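PDB 5LY8: tail component from Lactobacillus phage J-1, which probably recognises saccharides on the lactobacillus host surface through carbohydrate-binding modules of the phage's evolved distal tail protein, the second module being this magnesium-bearing chain. Local coordinates for residues G75-G80 against G208-F213; G34-P39 against N48-P53; N135-F140 against F155-R160; V100-N105 against G166-V171; G176-F181 against T195-G200. All coordinates share one frame; numbering follows the deposited sequence.

Contact 1. Residues G75-G80 against G208-F213; sequences GPSMSG and GWTAWF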
# COMPACT_ATOMS: atom_id res chain seq x y z
N GLY A 75 -5.02 -11.97 4.94
CA GLY A 75 -6.15 -11.09 4.69
C GLY A 75 -6.31 -10.92 3.20
O GLY A 75 -5.50 -11.44 2.42
N PRO A 76 -7.34 -10.20 2.80
CA PRO A 76 -7.63 -10.05 1.37
C PRO A 76 -6.69 -9.13 0.64
O PRO A 76 -6.16 -8.18 1.23
CB PRO A 76 -9.06 -9.49 1.36
CG PRO A 76 -9.17 -8.76 2.63
CD PRO A 76 -8.38 -9.56 3.64
N SER A 77 -6.50 -9.40 -0.65
CA SER A 77 -5.76 -8.52 -1.52
C SER A 77 -6.50 -8.27 -2.80
O SER A 77 -7.35 -9.09 -3.24
CB SER A 77 -4.37 -9.05 -1.82
OG SER A 77 -4.44 -10.05 -2.82
N MET A 78 -6.15 -7.16 -3.44
CA MET A 78 -6.68 -6.76 -4.74
C MET A 78 -5.51 -6.27 -5.56
O MET A 78 -4.63 -5.57 -5.02
CB MET A 78 -7.74 -5.67 -4.56
CG MET A 78 -8.47 -5.33 -5.84
SD MET A 78 -9.82 -4.18 -5.59
CE MET A 78 -10.96 -5.23 -4.69
N SER A 79 -5.47 -6.64 -6.85
CA SER A 79 -4.36 -6.29 -7.72
C SER A 79 -4.85 -5.89 -9.08
O SER A 79 -5.91 -6.33 -9.51
CB SER A 79 -3.43 -7.50 -7.91
OG SER A 79 -2.86 -7.89 -6.67
N GLY A 80 -4.01 -5.16 -9.79
CA GLY A 80 -4.31 -4.78 -11.17
C GLY A 80 -3.03 -4.59 -11.95
O GLY A 80 -1.93 -4.53 -11.39
N GLY A 208 2.40 -3.30 -12.27
CA GLY A 208 1.28 -3.79 -11.49
C GLY A 208 1.22 -3.20 -10.11
O GLY A 208 2.17 -2.56 -9.64
N TRP A 209 0.07 -3.42 -9.46
CA TRP A 209 -0.12 -2.98 -8.08
C TRP A 209 -0.87 -4.04 -7.31
O TRP A 209 -1.67 -4.78 -7.89
CB TRP A 209 -0.87 -1.63 -8.03
CG TRP A 209 -2.28 -1.69 -8.55
CD1 TRP A 209 -2.67 -1.53 -9.85
CD2 TRP A 209 -3.47 -1.90 -7.79
NE1 TRP A 209 -4.04 -1.65 -9.94
CE2 TRP A 209 -4.55 -1.88 -8.69
CE3 TRP A 209 -3.74 -2.13 -6.43
CZ2 TRP A 209 -5.88 -2.05 -8.29
CZ3 TRP A 209 -5.05 -2.33 -6.03
CH2 TRP A 209 -6.11 -2.24 -6.95
N THR A 210 -0.64 -4.07 -5.99
CA THR A 210 -1.37 -4.92 -5.07
C THR A 210 -1.66 -4.14 -3.80
O THR A 210 -0.76 -3.48 -3.28
CB THR A 210 -0.57 -6.18 -4.67
OG1 THR A 210 -0.34 -6.99 -5.83
CG2 THR A 210 -1.29 -7.04 -3.61
N ALA A 211 -2.88 -4.27 -3.27
CA ALA A 211 -3.26 -3.76 -1.95
C ALA A 211 -3.62 -4.99 -1.08
O ALA A 211 -4.41 -5.84 -1.55
CB ALA A 211 -4.44 -2.82 -2.06
N TRP A 212 -3.04 -5.11 0.12
CA TRP A 212 -3.23 -6.30 0.96
C TRP A 212 -3.55 -5.84 2.36
O TRP A 212 -2.89 -4.95 2.90
CB TRP A 212 -1.96 -7.16 0.89
CG TRP A 212 -1.94 -8.41 1.72
CD1 TRP A 212 -2.92 -9.37 1.81
CD2 TRP A 212 -0.87 -8.85 2.56
NE1 TRP A 212 -2.51 -10.40 2.64
CE2 TRP A 212 -1.25 -10.10 3.11
CE3 TRP A 212 0.38 -8.30 2.91
CZ2 TRP A 212 -0.41 -10.83 3.96
CZ3 TRP A 212 1.20 -9.02 3.76
CH2 TRP A 212 0.81 -10.25 4.30
N PHE A 213 -4.55 -6.49 3.00
CA PHE A 213 -5.06 -6.07 4.30
C PHE A 213 -5.13 -7.23 5.30
O PHE A 213 -6.21 -7.67 5.69
CB PHE A 213 -6.45 -5.46 4.13
CG PHE A 213 -6.49 -4.25 3.24
CD1 PHE A 213 -6.63 -4.38 1.86
CD2 PHE A 213 -6.33 -2.99 3.77
CE1 PHE A 213 -6.68 -3.26 1.03
CE2 PHE A 213 -6.35 -1.86 2.94
CZ PHE A 213 -6.51 -2.01 1.58

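Contact 2. Residues G34-P39 against N48-P53; sequences GVTAFP and NVQSGP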
# COMPACT_ATOMS: atom_id res chain seq x y z
N GLY A 34 -1.91 -11.44 -5.78
CA GLY A 34 -0.91 -10.42 -6.00
C GLY A 34 0.40 -10.69 -5.31
O GLY A 34 0.74 -11.84 -5.00
N VAL A 35 1.13 -9.61 -5.04
CA VAL A 35 2.47 -9.71 -4.46
C VAL A 35 2.48 -9.01 -3.11
O VAL A 35 2.03 -7.86 -3.00
CB VAL A 35 3.53 -9.07 -5.38
CG1 VAL A 35 4.94 -9.34 -4.86
CG2 VAL A 35 3.40 -9.54 -6.83
N THR A 36 2.98 -9.70 -2.08
CA THR A 36 3.12 -9.13 -0.73
C THR A 36 4.58 -8.89 -0.41
O THR A 36 5.44 -9.51 -1.03
CB THR A 36 2.51 -10.04 0.34
OG1 THR A 36 3.27 -11.26 0.42
CG2 THR A 36 1.07 -10.33 0.08
N ALA A 37 4.87 -7.97 0.51
CA ALA A 37 6.23 -7.59 0.83
C ALA A 37 6.72 -8.05 2.20
O ALA A 37 7.92 -8.30 2.37
CB ALA A 37 6.38 -6.07 0.72
N PHE A 38 5.82 -8.18 3.19
CA PHE A 38 6.24 -8.50 4.56
C PHE A 38 7.20 -9.70 4.54
O PHE A 38 6.85 -10.77 4.04
CB PHE A 38 5.03 -8.81 5.44
CG PHE A 38 5.46 -9.15 6.84
CD1 PHE A 38 6.00 -8.18 7.68
CD2 PHE A 38 5.36 -10.45 7.31
CE1 PHE A 38 6.40 -8.50 8.97
CE2 PHE A 38 5.79 -10.77 8.61
CZ PHE A 38 6.30 -9.79 9.42
N PRO A 39 8.42 -9.53 5.09
CA PRO A 39 9.43 -10.61 5.00
C PRO A 39 9.24 -11.62 6.12
O PRO A 39 10.01 -11.66 7.10
CB PRO A 39 10.76 -9.85 5.12
CG PRO A 39 10.43 -8.66 5.97
CD PRO A 39 8.99 -8.29 5.65
N ASN A 48 3.08 -15.43 3.96
CA ASN A 48 1.92 -14.54 3.90
C ASN A 48 0.80 -15.18 3.08
O ASN A 48 1.07 -15.80 2.04
CB ASN A 48 2.32 -13.25 3.19
CG ASN A 48 3.44 -12.49 3.87
OD1 ASN A 48 3.60 -12.58 5.10
ND2 ASN A 48 4.21 -11.74 3.09
N VAL A 49 -0.45 -14.98 3.50
CA VAL A 49 -1.61 -15.50 2.77
C VAL A 49 -2.51 -14.36 2.35
O VAL A 49 -2.77 -13.42 3.12
CB VAL A 49 -2.36 -16.57 3.60
CG1 VAL A 49 -3.63 -17.04 2.86
CG2 VAL A 49 -1.45 -17.78 3.85
N GLN A 50 -3.00 -14.45 1.11
CA GLN A 50 -3.97 -13.52 0.55
C GLN A 50 -5.26 -14.32 0.38
O GLN A 50 -5.31 -15.23 -0.44
CB GLN A 50 -3.50 -13.02 -0.82
CG GLN A 50 -2.14 -12.32 -0.78
CD GLN A 50 -1.59 -12.05 -2.15
OE1 GLN A 50 -2.16 -11.32 -2.95
NE2 GLN A 50 -0.44 -12.65 -2.45
N SER A 51 -6.25 -14.06 1.24
CA SER A 51 -7.52 -14.79 1.18
C SER A 51 -8.62 -13.95 1.76
O SER A 51 -8.39 -13.05 2.54
CB SER A 51 -7.40 -16.11 1.93
OG SER A 51 -7.50 -15.91 3.32
N GLY A 52 -9.83 -14.34 1.42
CA GLY A 52 -11.02 -13.69 1.94
C GLY A 52 -11.53 -12.56 1.09
O GLY A 52 -10.89 -12.12 0.13
N PRO A 53 -12.72 -12.06 1.43
CA PRO A 53 -13.38 -11.04 0.61
C PRO A 53 -13.21 -9.61 1.12
O PRO A 53 -12.78 -9.37 2.25
CB PRO A 53 -14.86 -11.44 0.74
CG PRO A 53 -14.96 -11.90 2.13
CD PRO A 53 -13.63 -12.57 2.48
O HOH W 1 2.54 -13.40 -1.01

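Contact 3. Residues N135-F140 against F155-R160; sequences NDQWVF and FDLLPR. With MG (magnesium ion), chain B.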
# COMPACT_ATOMS: atom_id res chain seq x y z
N ASN A 135 0.11 -2.87 22.74
CA ASN A 135 0.56 -1.50 22.53
C ASN A 135 -0.26 -0.95 21.36
O ASN A 135 -0.61 -1.71 20.45
CB ASN A 135 2.07 -1.55 22.12
CG ASN A 135 2.86 -0.27 22.23
OD1 ASN A 135 2.37 0.74 22.73
ND2 ASN A 135 4.13 -0.33 21.81
N ASP A 136 -0.57 0.35 21.33
CA ASP A 136 -1.34 0.90 20.20
C ASP A 136 -0.43 1.72 19.27
O ASP A 136 -0.85 2.66 18.57
CB ASP A 136 -2.59 1.65 20.69
CG ASP A 136 -2.40 3.09 21.05
OD1 ASP A 136 -1.32 3.42 21.59
OD2 ASP A 136 -3.30 3.89 20.72
N GLN A 137 0.82 1.38 19.29
CA GLN A 137 1.75 2.03 18.43
C GLN A 137 1.53 1.50 16.99
O GLN A 137 1.41 0.29 16.74
CB GLN A 137 3.17 1.73 18.90
CG GLN A 137 4.24 2.49 18.15
CD GLN A 137 4.11 3.97 18.28
OE1 GLN A 137 4.25 4.54 19.36
NE2 GLN A 137 3.78 4.62 17.18
N TRP A 138 1.44 2.43 16.07
CA TRP A 138 1.49 2.04 14.69
C TRP A 138 2.75 2.60 14.00
O TRP A 138 3.37 3.56 14.47
CB TRP A 138 0.21 2.26 13.95
CG TRP A 138 -0.41 3.61 14.03
CD1 TRP A 138 0.22 4.79 14.32
CD2 TRP A 138 -1.73 3.95 13.61
NE1 TRP A 138 -0.64 5.84 14.13
CE2 TRP A 138 -1.85 5.35 13.71
CE3 TRP A 138 -2.82 3.21 13.17
CZ2 TRP A 138 -3.03 6.03 13.33
CZ3 TRP A 138 -3.99 3.87 12.84
CH2 TRP A 138 -4.10 5.27 12.94
N VAL A 139 3.18 1.89 12.97
CA VAL A 139 4.43 2.15 12.28
C VAL A 139 4.14 2.32 10.79
O VAL A 139 3.44 1.51 10.21
CB VAL A 139 5.45 1.00 12.49
CG1 VAL A 139 6.72 1.24 11.69
CG2 VAL A 139 5.82 0.83 13.97
N PHE A 140 4.75 3.33 10.20
CA PHE A 140 4.71 3.62 8.77
C PHE A 140 6.08 3.26 8.21
O PHE A 140 7.09 3.74 8.72
CB PHE A 140 4.40 5.10 8.62
CG PHE A 140 4.57 5.78 7.29
CD1 PHE A 140 4.05 5.21 6.13
CD2 PHE A 140 5.15 7.03 7.20
CE1 PHE A 140 4.15 5.88 4.91
CE2 PHE A 140 5.26 7.69 5.98
CZ PHE A 140 4.76 7.11 4.84
N PHE A 155 11.47 3.29 8.95
CA PHE A 155 10.56 2.66 9.89
C PHE A 155 10.20 3.79 10.84
O PHE A 155 11.03 4.21 11.65
CB PHE A 155 11.32 1.54 10.61
CG PHE A 155 10.54 0.68 11.58
CD1 PHE A 155 10.21 1.15 12.85
CD2 PHE A 155 10.21 -0.62 11.26
CE1 PHE A 155 9.52 0.34 13.76
CE2 PHE A 155 9.54 -1.44 12.18
CZ PHE A 155 9.21 -0.95 13.43
N ASP A 156 9.00 4.36 10.69
CA ASP A 156 8.59 5.56 11.42
C ASP A 156 7.53 5.22 12.44
O ASP A 156 6.39 4.91 12.07
CB ASP A 156 8.07 6.64 10.43
CG ASP A 156 9.13 7.36 9.60
OD1 ASP A 156 10.34 7.04 9.76
OD2 ASP A 156 8.75 8.23 8.79
N LEU A 157 7.90 5.29 13.72
CA LEU A 157 6.97 5.10 14.84
C LEU A 157 6.17 6.39 14.93
O LEU A 157 6.71 7.43 15.34
CB LEU A 157 7.73 4.82 16.15
CG LEU A 157 8.31 3.40 16.24
CD1 LEU A 157 9.64 3.38 16.96
CD2 LEU A 157 7.37 2.47 16.92
N LEU A 158 4.91 6.35 14.50
CA LEU A 158 4.03 7.51 14.41
C LEU A 158 3.51 7.92 15.78
O LEU A 158 2.79 7.14 16.41
CB LEU A 158 2.84 7.19 13.52
CG LEU A 158 3.16 6.80 12.10
CD1 LEU A 158 1.88 6.51 11.35
CD2 LEU A 158 3.96 7.90 11.39
N PRO A 159 3.81 9.14 16.27
CA PRO A 159 3.30 9.52 17.60
C PRO A 159 1.77 9.53 17.60
O PRO A 159 1.16 10.25 16.80
CB PRO A 159 3.92 10.90 17.84
CG PRO A 159 4.29 11.41 16.48
CD PRO A 159 4.66 10.19 15.67
N ARG A 160 1.16 8.74 18.46
CA ARG A 160 -0.30 8.61 18.47
C ARG A 160 -1.10 9.86 18.77
O ARG A 160 -2.22 9.94 18.43
CB ARG A 160 -0.73 7.44 19.35
CG ARG A 160 -0.54 6.10 18.66
CD ARG A 160 -1.66 5.81 17.67
NE ARG A 160 -2.88 5.34 18.28
CZ ARG A 160 -4.08 5.45 17.72
NH1 ARG A 160 -4.22 6.09 16.56
NH2 ARG A 160 -5.13 4.95 18.29
MG MG B . -2.05 -2.95 19.07
O HOH W 2 2.63 7.20 20.34

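Contact 4. Residues V100-N105 against G166-V171; sequences VNVGTN and GNYNAV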
# COMPACT_ATOMS: atom_id res chain seq x y z
N VAL A 100 -7.59 5.69 3.00
CA VAL A 100 -8.00 4.71 4.01
C VAL A 100 -8.57 5.45 5.22
O VAL A 100 -8.32 6.65 5.43
CB VAL A 100 -6.82 3.80 4.47
CG1 VAL A 100 -6.32 2.92 3.33
CG2 VAL A 100 -5.66 4.63 5.06
N ASN A 101 -9.30 4.72 6.04
CA ASN A 101 -9.68 5.17 7.36
C ASN A 101 -9.16 4.06 8.27
O ASN A 101 -9.45 2.88 8.05
CB ASN A 101 -11.18 5.35 7.48
CG ASN A 101 -11.59 5.88 8.84
OD1 ASN A 101 -11.97 7.06 8.99
ND2 ASN A 101 -11.58 5.06 9.82
N VAL A 102 -8.35 4.44 9.25
CA VAL A 102 -7.73 3.42 10.04
C VAL A 102 -7.70 3.86 11.49
O VAL A 102 -7.54 5.05 11.79
CB VAL A 102 -6.35 3.01 9.39
CG1 VAL A 102 -5.38 4.19 9.21
CG2 VAL A 102 -5.70 1.82 10.09
N GLY A 103 -7.95 2.90 12.38
CA GLY A 103 -7.95 3.15 13.81
C GLY A 103 -7.47 1.91 14.52
O GLY A 103 -7.67 0.81 14.04
N THR A 104 -6.87 2.10 15.73
CA THR A 104 -6.39 0.94 16.46
C THR A 104 -6.55 1.15 17.97
O THR A 104 -6.99 2.21 18.45
CB THR A 104 -4.95 0.55 15.98
OG1 THR A 104 -4.53 -0.72 16.53
CG2 THR A 104 -3.89 1.63 16.29
N ASN A 105 -6.07 0.14 18.65
CA ASN A 105 -6.21 0.08 20.10
C ASN A 105 -5.20 -0.88 20.61
O ASN A 105 -4.50 -1.57 19.85
CB ASN A 105 -7.61 -0.18 20.68
CG ASN A 105 -8.75 0.77 20.51
OD1 ASN A 105 -9.85 0.35 20.14
ND2 ASN A 105 -8.63 1.97 21.05
N GLY A 166 -8.34 7.82 12.02
CA GLY A 166 -9.05 8.66 11.07
C GLY A 166 -8.66 8.44 9.63
O GLY A 166 -8.22 7.36 9.25
N ASN A 167 -8.86 9.47 8.83
CA ASN A 167 -8.71 9.42 7.39
C ASN A 167 -7.33 9.81 6.90
O ASN A 167 -6.80 10.86 7.28
CB ASN A 167 -9.76 10.37 6.76
CG ASN A 167 -11.18 9.95 7.09
OD1 ASN A 167 -11.62 8.85 6.73
ND2 ASN A 167 -11.92 10.83 7.81
N TYR A 168 -6.73 8.96 6.04
CA TYR A 168 -5.40 9.22 5.53
C TYR A 168 -5.31 8.91 4.05
O TYR A 168 -6.03 8.02 3.57
CB TYR A 168 -4.37 8.30 6.25
CG TYR A 168 -4.13 8.63 7.71
CD1 TYR A 168 -4.95 8.11 8.71
CD2 TYR A 168 -3.11 9.50 8.08
CE1 TYR A 168 -4.78 8.47 10.04
CE2 TYR A 168 -2.89 9.81 9.42
CZ TYR A 168 -3.73 9.31 10.38
OH TYR A 168 -3.54 9.65 11.70
N ASN A 169 -4.43 9.63 3.33
CA ASN A 169 -4.06 9.25 1.98
C ASN A 169 -2.67 8.63 2.04
O ASN A 169 -1.72 9.30 2.46
CB ASN A 169 -4.05 10.43 1.01
CG ASN A 169 -5.42 10.78 0.49
OD1 ASN A 169 -5.77 11.97 0.34
ND2 ASN A 169 -6.22 9.78 0.19
N ALA A 170 -2.55 7.36 1.68
CA ALA A 170 -1.26 6.66 1.60
C ALA A 170 -0.80 6.80 0.16
O ALA A 170 -1.51 6.40 -0.77
CB ALA A 170 -1.41 5.19 1.97
N VAL A 171 0.37 7.43 -0.04
CA VAL A 171 0.81 7.77 -1.38
C VAL A 171 2.22 7.29 -1.64
O VAL A 171 3.11 7.42 -0.79
CB VAL A 171 0.77 9.31 -1.56
CG1 VAL A 171 1.12 9.72 -2.99
CG2 VAL A 171 -0.58 9.90 -1.14
O HOH W 3 -10.70 7.96 4.37

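Contact 5. Residues G176-F181 against T195-G200; sequences GDQLTF and TRTVSG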
# COMPACT_ATOMS: atom_id res chain seq x y z
N GLY A 176 11.68 10.86 -11.07
CA GLY A 176 12.98 10.40 -11.54
C GLY A 176 13.49 9.37 -10.55
O GLY A 176 12.83 8.37 -10.27
N ASP A 177 14.69 9.62 -9.96
CA ASP A 177 15.27 8.73 -8.94
C ASP A 177 14.70 8.91 -7.53
O ASP A 177 15.01 8.09 -6.65
CB ASP A 177 16.80 8.93 -8.87
CG ASP A 177 17.57 8.52 -10.10
OD1 ASP A 177 17.22 7.49 -10.71
OD2 ASP A 177 18.61 9.16 -10.39
N GLN A 178 13.85 9.91 -7.30
CA GLN A 178 13.31 10.16 -5.98
C GLN A 178 12.03 9.39 -5.76
O GLN A 178 11.06 9.58 -6.51
CB GLN A 178 13.05 11.66 -5.71
CG GLN A 178 14.33 12.48 -5.59
CD GLN A 178 14.11 13.87 -5.03
OE1 GLN A 178 13.01 14.26 -4.62
NE2 GLN A 178 15.19 14.63 -5.01
N LEU A 179 12.02 8.59 -4.71
CA LEU A 179 10.86 7.80 -4.34
C LEU A 179 10.32 8.41 -3.04
O LEU A 179 11.05 8.49 -2.04
CB LEU A 179 11.31 6.35 -4.13
CG LEU A 179 10.25 5.35 -3.67
CD1 LEU A 179 9.08 5.26 -4.66
CD2 LEU A 179 10.85 3.99 -3.50
N THR A 180 9.04 8.82 -3.05
CA THR A 180 8.42 9.39 -1.87
C THR A 180 7.26 8.52 -1.40
O THR A 180 6.45 8.02 -2.21
CB THR A 180 7.93 10.81 -2.17
OG1 THR A 180 9.04 11.61 -2.53
CG2 THR A 180 7.19 11.48 -0.99
N PHE A 181 7.18 8.38 -0.07
CA PHE A 181 6.06 7.74 0.59
C PHE A 181 5.42 8.78 1.48
O PHE A 181 6.13 9.47 2.24
CB PHE A 181 6.58 6.61 1.47
CG PHE A 181 7.22 5.46 0.75
CD1 PHE A 181 8.56 5.52 0.36
CD2 PHE A 181 6.49 4.32 0.46
CE1 PHE A 181 9.14 4.44 -0.31
CE2 PHE A 181 7.08 3.25 -0.21
CZ PHE A 181 8.39 3.31 -0.58
N THR A 195 11.18 10.92 1.58
CA THR A 195 11.67 10.85 0.22
C THR A 195 13.08 10.31 0.26
O THR A 195 13.87 10.72 1.11
CB THR A 195 11.68 12.25 -0.40
OG1 THR A 195 10.35 12.77 -0.40
CG2 THR A 195 12.26 12.26 -1.82
N ARG A 196 13.43 9.41 -0.68
CA ARG A 196 14.82 8.95 -0.80
C ARG A 196 15.22 8.99 -2.24
O ARG A 196 14.43 8.61 -3.12
CB ARG A 196 15.06 7.54 -0.23
CG ARG A 196 14.72 7.38 1.26
CD ARG A 196 15.70 8.17 2.14
NE ARG A 196 15.41 7.94 3.56
CZ ARG A 196 14.46 8.54 4.28
NH1 ARG A 196 13.69 9.48 3.73
NH2 ARG A 196 14.26 8.20 5.54
N THR A 197 16.45 9.40 -2.51
CA THR A 197 16.96 9.35 -3.88
C THR A 197 17.54 7.96 -3.98
O THR A 197 18.51 7.66 -3.26
CB THR A 197 18.01 10.41 -4.12
OG1 THR A 197 17.40 11.68 -3.92
CG2 THR A 197 18.63 10.31 -5.54
N VAL A 198 16.95 7.11 -4.82
CA VAL A 198 17.37 5.73 -4.97
C VAL A 198 18.15 5.58 -6.27
O VAL A 198 17.62 5.84 -7.36
CB VAL A 198 16.14 4.79 -4.93
CG1 VAL A 198 16.55 3.33 -5.12
CG2 VAL A 198 15.34 4.95 -3.62
N SER A 199 19.42 5.19 -6.15
CA SER A 199 20.30 5.05 -7.30
C SER A 199 19.67 4.19 -8.42
O SER A 199 19.29 3.04 -8.17
CB SER A 199 21.61 4.43 -6.84
OG SER A 199 22.63 4.54 -7.83
N GLY A 200 19.59 4.75 -9.63
CA GLY A 200 19.08 4.07 -10.82
C GLY A 200 17.59 3.84 -10.85
O GLY A 200 17.09 3.22 -11.80
O HOH W 4 20.59 7.28 -10.42

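Contact 1. Residues G75-G80 against G208-F213
Trp-209 lays its indole against the backbone of Ser-79 and Gly-80 on the paired antiparallel strand. From CB the chain turns at chi1 64° into the position between backbone N and carbonyl carbon, which swings the ring over the neighbouring strand. CD1 passes Gly-80 O at 3.5 Å. NE1 then lies 3.4 Å from Gly-80 CA, an approach that suits a glycine because no side chain stands beneath the ring. Further along, CE2 meets Gly-80 N at 3.5 Å, and one face of the indole covers this nitrogen and Ser-79 C. On the six-membered ring, CZ3 comes within 3.4 Å of Met-78 O, and CH2 touches Met-78 CG at 4.0 Å. The Met-78 chain lies alongside the indole and points the same way, its flexible apolar length filling out the same face of the sheet. Alongside, backbone hydrogen bonds tie the strands, Ala-211 N to Met-78 O being 2.8 Å long. The two strands lie in the mixed sheet of a lectin-like beta sandwich: strand 110-118 flanks 208-213, Tyr-18 stacks on Trp-209, and Trp-226 of strand 223-238 packs on Met-78, Trp-209 and Ala-211 from the other sheet.

Contact 2. Residues G34-P39 against N48-P53
Thr-36, Phe-38 and Gly-34 meet Asn-48 and Gln-50 in a surface contact between a loop and a short strand, bound mainly by side-chain amides acting on loop atoms. It sits at the margin of the mixed sheet in a lectin-like beta sandwich, where strand 49-50 runs parallel to strand 73-81. Gln-50 imitates a backbone peptide: its amide offers both an acceptor and a donor to a single residue, Gly-34. Gly-34 N gives a 2.8 Å bond to Gln-50 OE1, which also receives the hydroxyl of Ser-77. Gln-50 NE2 in turn reaches Gly-34 O at 2.9 Å; the donor stands above the carbonyl plane, although the acceptor lies in the plane of the glutamine amide. With two bonds to one residue, the amide's rotation is fixed. The Gln-50 chain is extended beyond CG, which lets it span the gap to the loop. Thr-36 fits between the two amides, its methyl CG2 packing 3.8 Å from Gln-50 NE2 and its hydroxyl turned to Asn-48. A water 2.7 Å from Thr-36 OG1 also accepts a weak bond from Gln-50 NE2. Phe-38, itself edge-to-face with Trp-73, has the carboxamide oxygen OD1 of Asn-48 at its ring edge. Asn-48 is short enough to keep its amide near the strand while ND2 serves two loop acceptors: Thr-36 OG1 at 2.9 Å and Phe-38 O at 3.0 Å, the latter on a lone pair in the carbonyl plane.

Contact 3. Residues N135-F140 against F155-R160
Arg-160 lies across the indole of Trp-138, and this cation-pi contact lies at the open end of the hairpin. Its CZ is 4.7 Å from the centroid of the six-membered ring, and NH1 stands over that face toward the rim. The guanidinium is tilted rather than stacked, its plane 64° from the indole. Bends at chi2 and chi3 fold the long chain back, bringing CD over the five-membered ring in a CH-pi contact. In one of two modelled conformers, Asp-136 OD2 takes both NE and NH2 of Arg-160 side-on, the NE bond of this salt bridge being 2.9 Å. Gln-137, also in one of two conformers, bends at chi2 to bring NE2 to Leu-158 O at 2.8 Å and to Trp-138 O. At the other end Val-139 sets CG1 over the centre of the Phe-155 ring, 3.5 Å from its centroid, so one methyl of the branched valine meets a flat face. Leu-158 packs CB 3.6 Å from Trp-138 CD1 and carries CD2 on to Phe-140 CB. Backbone bonds join the strands, among them Asp-156 N to Phe-140 O at 2.8 Å.

Further out, Asp-165 forms a second salt bridge with Arg-160 NH2, and Tyr-163 O accepts from NH1; both help to fix the guanidinium. Asn-135 O binds magnesium at 2.4 Å and so ties this segment to the other ligands Ala-106, Glu-108 and Ser-132 and to Asp-130 at the end of strand 121-130. The hairpin extends the mixed sheet beside strand 121-130, while Phe-140 and Leu-158 rest on Phe-181 and Leu-183 of strand 178-185 in the facing sheet.

Contact 4. Residues V100-N105 against G166-V171
Val-100 and Tyr-168 exchange both of their backbone bonds across an antiparallel pair. Val-100 N gives to Tyr-168 O at 2.9 Å, nearly straight at 172°, and Tyr-168 N returns an equally short bond to Val-100 O. Two residues on, Val-102 and Gly-166 repeat the exchange, with Gly-166 N 2.9 Å from Val-102 O. Gly-166 belongs here because its backbone angles, phi 153° and psi -155°, would press a side chain against the preceding carbonyl oxygen. These strands are neighbours at the centre of the six-stranded antiparallel sheet of the lectin-like beta sandwich, and strand 223-238 takes the outward backbone groups of Asn-101 and Gly-103. The inner face carries apolar groups: Val-100 CG2 packs 4.1 Å from Tyr-168 CB, while Val-102 CG1 approaches Tyr-168 CD1 at 4.0 Å. Branched valines suit extended backbone, and the tyrosine adds a broad ring whose hydroxyl is satisfied by Arg-164 O. On the opposite face the short polar chains of Asn-101 and Asn-167 come together near the magnesium ligand Gln-227. Asn-167 ND2 is taken by Asp-187 OD2. From Asn-167 OD1 a water lies 2.7 Å away, though it cannot serve every acceptor around it. Beyond the paired residues, in one of two modelled conformers, Thr-104 OG1 hydrogen-bonds to OD2 of the magnesium ligand Asp-130, a second-shell contact to the metal.

Contact 5. Residues G176-F181 against T195-G200
Thr-180 and Thr-195 face each other across a non-hydrogen-bonded pair of the antiparallel hairpin, their hydroxyls 2.8 Å apart and hydrogen-bonded. Both place OG1 beside the backbone N, at chi1 -61° and -60°, which turns the two oxygens toward each other across the face of the sheet. Gln-178 runs obliquely over the same face: its OE1 passes 3.5 Å from Thr-195 CG2, and its CG lies 3.6 Å from Thr-197 OG1. Threonine fits because its beta-branch suits extended backbone and offers methyl and hydroxyl to different neighbours. On the other face Leu-179 and Arg-196 diverge. Their backbones exchange two bonds, Leu-179 N to Arg-196 O being 2.9 Å. Leu-179 enters the sandwich core beside Ile-172 and Val-144, whereas Arg-196 curls back along its own strand. There Arg-196 NH1 donates to Thr-195 O at 2.9 Å and forms a salt bridge with Glu-194. Where the strands part, Asp-177 O accepts Val-198 N at 2.8 Å. The OD1 of Asp-177 meets the Ser-202 hydroxyl, and OD2 reaches Gly-200 N through a water. A polar outer face and a leucine facing the core are consistent with 191-197 being the outermost strand of this sheet within the chain.

In the fold
Both sheets of one lectin-like beta sandwich take part. Contacts 1, 2 and 3 belong to the mixed sheet, contacts 4 and 5 to the six-stranded antiparallel one. Along the chain contact 2 closes first; contact 1 then opens a long loop that encloses contact 4, with contact 3 nested inside it, and afterwards contact 5. Contacts 1 and 2 have centres 7 Å apart and touch through Ser-77 and Gln-50. Contacts 3 and 4, about 12 Å apart between centres, pack together beside a magnesium site, whereas contacts 3 and 5 meet through Phe-140 and Phe-181 between the sheets. Residues distant in sequence are thus gathered into one compact module.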